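Local coordinates for protein Cry37AA1 (Bacillus thuringiensis, PDB 4RHZ) that binds a calcium ion and, as the C2-fold partner of Cry23Aa1, probably acts in a binary insecticidal toxin, at residues V3-F8 and T59-S64. Residues are numbered along the deposited sequence; the frame is centred on the assembly and turned at random.
Sequences VYNATF and TIKISS
Tyr4 and Ala6 pair with Ile62 and Ile60 through four backbone hydrogen bonds, two to each pair, joining strands 4-13 and 55-62 as antiparallel neighbours. The bond from Ala6 N to Ile60 O is nearly straight at 173°, the return bond from Ile60 N to Ala6 O more bent at 146°. Ala6 O also receives a CA-H...O contact from Thr59 CA at 3.1 Å. The face of Asn5 and Thr7 carries polar side chains, of which one pair is hydrogen-bonded. Thr7 OG1 and Thr59 OG1 share a hydrogen bond of 2.8 Å, both hydroxyls being set anti to their own carbonyl carbons and thus turned to each other across a non-hydrogen-bonded pair. Asn5 and Lys61 run side by side, with Asn5 OD1 against the aliphatic chain, 3.2 Å from Lys61 CE, rather than bonded to the ammonium. On the other face the contacts across the strands are apolar. The CD1 methyl of Ile62 packs on Ala6 CB at 3.6 Å, while Ile60, in the conformer described, crosses the Phe8 side chain at about a right angle, its CD1 lying 3.7 Å from Phe8 CE1. Phe38 and Ile40 of the opposing sheet cover this face, with Met73 against Ile62 and Phe8. Strand 4-13 pairs on its other side with strand 115-125, and strand 55-62 is outermost within the chain, so this is an edge pairing of one sheet in a C2-type antiparallel beta sandwich.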
loop_
_atom_site.group_PDB
_atom_site.type_symbol
_atom_site.label_atom_id
_atom_site.label_comp_id
_atom_site.label_asym_id
_atom_site.label_seq_id
_atom_site.Cartn_x
_atom_site.Cartn_y
_atom_site.Cartn_z
ATOM N N VAL B 3 -13.527 -21.830 -19.184
ATOM C CA VAL B 3 -13.399 -20.496 -19.756
ATOM C C VAL B 3 -13.687 -19.470 -18.622
ATOM O O VAL B 3 -14.546 -19.712 -17.764
ATOM C CB VAL B 3 -14.362 -20.344 -20.940
ATOM C CG1 VAL B 3 -14.379 -18.904 -21.444
ATOM C CG2 VAL B 3 -13.983 -21.379 -22.118
ATOM N N TYR B 4 -12.978 -18.342 -18.625
ATOM C CA TYR B 4 -13.153 -17.293 -17.616
ATOM C C TYR B 4 -13.518 -15.953 -18.174
ATOM O O TYR B 4 -13.097 -15.573 -19.269
ATOM C CB TYR B 4 -11.913 -17.127 -16.764
ATOM C CG TYR B 4 -11.598 -18.364 -15.985
ATOM C CD1 TYR B 4 -12.165 -18.572 -14.728
ATOM C CD2 TYR B 4 -10.728 -19.359 -16.508
ATOM C CE1 TYR B 4 -11.881 -19.731 -13.995
ATOM C CE2 TYR B 4 -10.446 -20.490 -15.805
ATOM C CZ TYR B 4 -11.031 -20.673 -14.531
ATOM O OH TYR B 4 -10.764 -21.808 -13.788
ATOM N N ASN B 5 -14.337 -15.240 -17.415
ATOM C CA ASN B 5 -14.604 -13.836 -17.695
ATOM C C ASN B 5 -13.417 -13.146 -17.061
ATOM O O ASN B 5 -13.140 -13.342 -15.924
ATOM C CB ASN B 5 -15.970 -13.401 -17.085
ATOM C CG ASN B 5 -17.183 -13.759 -18.003
ATOM O OD1 ASN B 5 -17.130 -13.530 -19.204
ATOM N ND2 ASN B 5 -18.279 -14.254 -17.432
ATOM N N ALA B 6 -12.653 -12.406 -17.837
ATOM C CA ALA B 6 -11.533 -11.658 -17.298
ATOM C C ALA B 6 -11.830 -10.168 -17.456
ATOM O O ALA B 6 -12.161 -9.713 -18.553
ATOM C CB ALA B 6 -10.225 -12.034 -17.973
ATOM N N THR B 7 -11.693 -9.430 -16.346
ATOM C CA THR B 7 -12.058 -8.006 -16.283
ATOM C C THR B 7 -10.796 -7.218 -15.970
ATOM O O THR B 7 -10.143 -7.454 -14.989
ATOM C CB THR B 7 -13.202 -7.740 -15.210
ATOM O OG1 THR B 7 -14.382 -8.514 -15.542
ATOM C CG2 THR B 7 -13.596 -6.175 -15.088
ATOM N N PHE B 8 -10.439 -6.331 -16.888
ATOM C CA PHE B 8 -9.226 -5.609 -16.901
ATOM C C PHE B 8 -9.578 -4.205 -16.530
ATOM O O PHE B 8 -10.521 -3.638 -17.098
ATOM C CB PHE B 8 -8.624 -5.644 -18.346
ATOM C CG PHE B 8 -8.276 -7.052 -18.787
ATOM C CD1 PHE B 8 -9.166 -7.802 -19.570
ATOM C CD2 PHE B 8 -7.128 -7.671 -18.314
ATOM C CE1 PHE B 8 -8.889 -9.102 -19.905
ATOM C CE2 PHE B 8 -6.824 -8.991 -18.647
ATOM C CZ PHE B 8 -7.698 -9.705 -19.454
ATOM N N THR B 59 -14.241 -6.499 -20.139
ATOM C CA THR B 59 -14.347 -7.908 -19.829
ATOM C C THR B 59 -14.305 -8.720 -21.114
ATOM O O THR B 59 -14.916 -8.348 -22.116
ATOM C CB THR B 59 -15.582 -8.214 -18.972
ATOM O OG1 THR B 59 -15.498 -7.415 -17.806
ATOM C CG2 THR B 59 -15.607 -9.726 -18.510
ATOM N N ILE B 60 -13.571 -9.825 -21.054
ATOM C CA ILE B 60 -13.177 -10.638 -22.222
ATOM C C ILE B 60 -13.306 -12.089 -21.799
ATOM O O ILE B 60 -13.040 -12.439 -20.632
ATOM C CB ILE B 60 -11.655 -10.444 -22.552
ATOM C CG1 ILE B 60 -11.344 -9.041 -23.015
ATOM C CG2 ILE B 60 -11.202 -11.333 -23.684
ATOM C CD1 ILE B 60 -9.917 -8.926 -23.439
ATOM N N LYS B 61 -13.656 -12.975 -22.709
ATOM C CA LYS B 61 -13.654 -14.372 -22.286
ATOM C C LYS B 61 -12.348 -15.026 -22.651
ATOM O O LYS B 61 -11.850 -14.836 -23.763
ATOM C CB LYS B 61 -14.829 -15.079 -22.909
ATOM C CG LYS B 61 -16.092 -14.985 -22.046
ATOM C CD LYS B 61 -17.173 -14.225 -22.727
ATOM C CE LYS B 61 -18.504 -14.403 -21.968
ATOM N NZ LYS B 61 -18.871 -15.865 -21.945
ATOM N N ILE B 62 -11.759 -15.782 -21.724
ATOM C CA ILE B 62 -10.448 -16.314 -21.951
ATOM C C ILE B 62 -10.239 -17.701 -21.353
ATOM O O ILE B 62 -10.977 -18.107 -20.481
ATOM C CB ILE B 62 -9.320 -15.390 -21.420
ATOM C CG1 ILE B 62 -9.299 -15.350 -19.920
ATOM C CG2 ILE B 62 -9.355 -13.969 -22.051
ATOM C CD1 ILE B 62 -8.116 -14.520 -19.397
ATOM N N SER B 63 -9.243 -18.422 -21.845
ATOM C CA SER B 63 -8.886 -19.726 -21.296
ATOM C C SER B 63 -7.444 -19.989 -21.572
ATOM O O SER B 63 -6.826 -19.327 -22.446
ATOM C CB SER B 63 -9.748 -20.842 -21.902
ATOM O OG SER B 63 -9.514 -20.935 -23.306
ATOM N N SER B 64 -6.921 -20.935 -20.843
ATOM C CA SER B 64 -5.575 -21.375 -20.972
ATOM C C SER B 64 -5.434 -22.576 -21.882
ATOM O O SER B 64 -6.382 -23.131 -22.371
ATOM C CB SER B 64 -5.004 -21.678 -19.623
ATOM O OG SER B 64 -5.471 -22.883 -19.146
#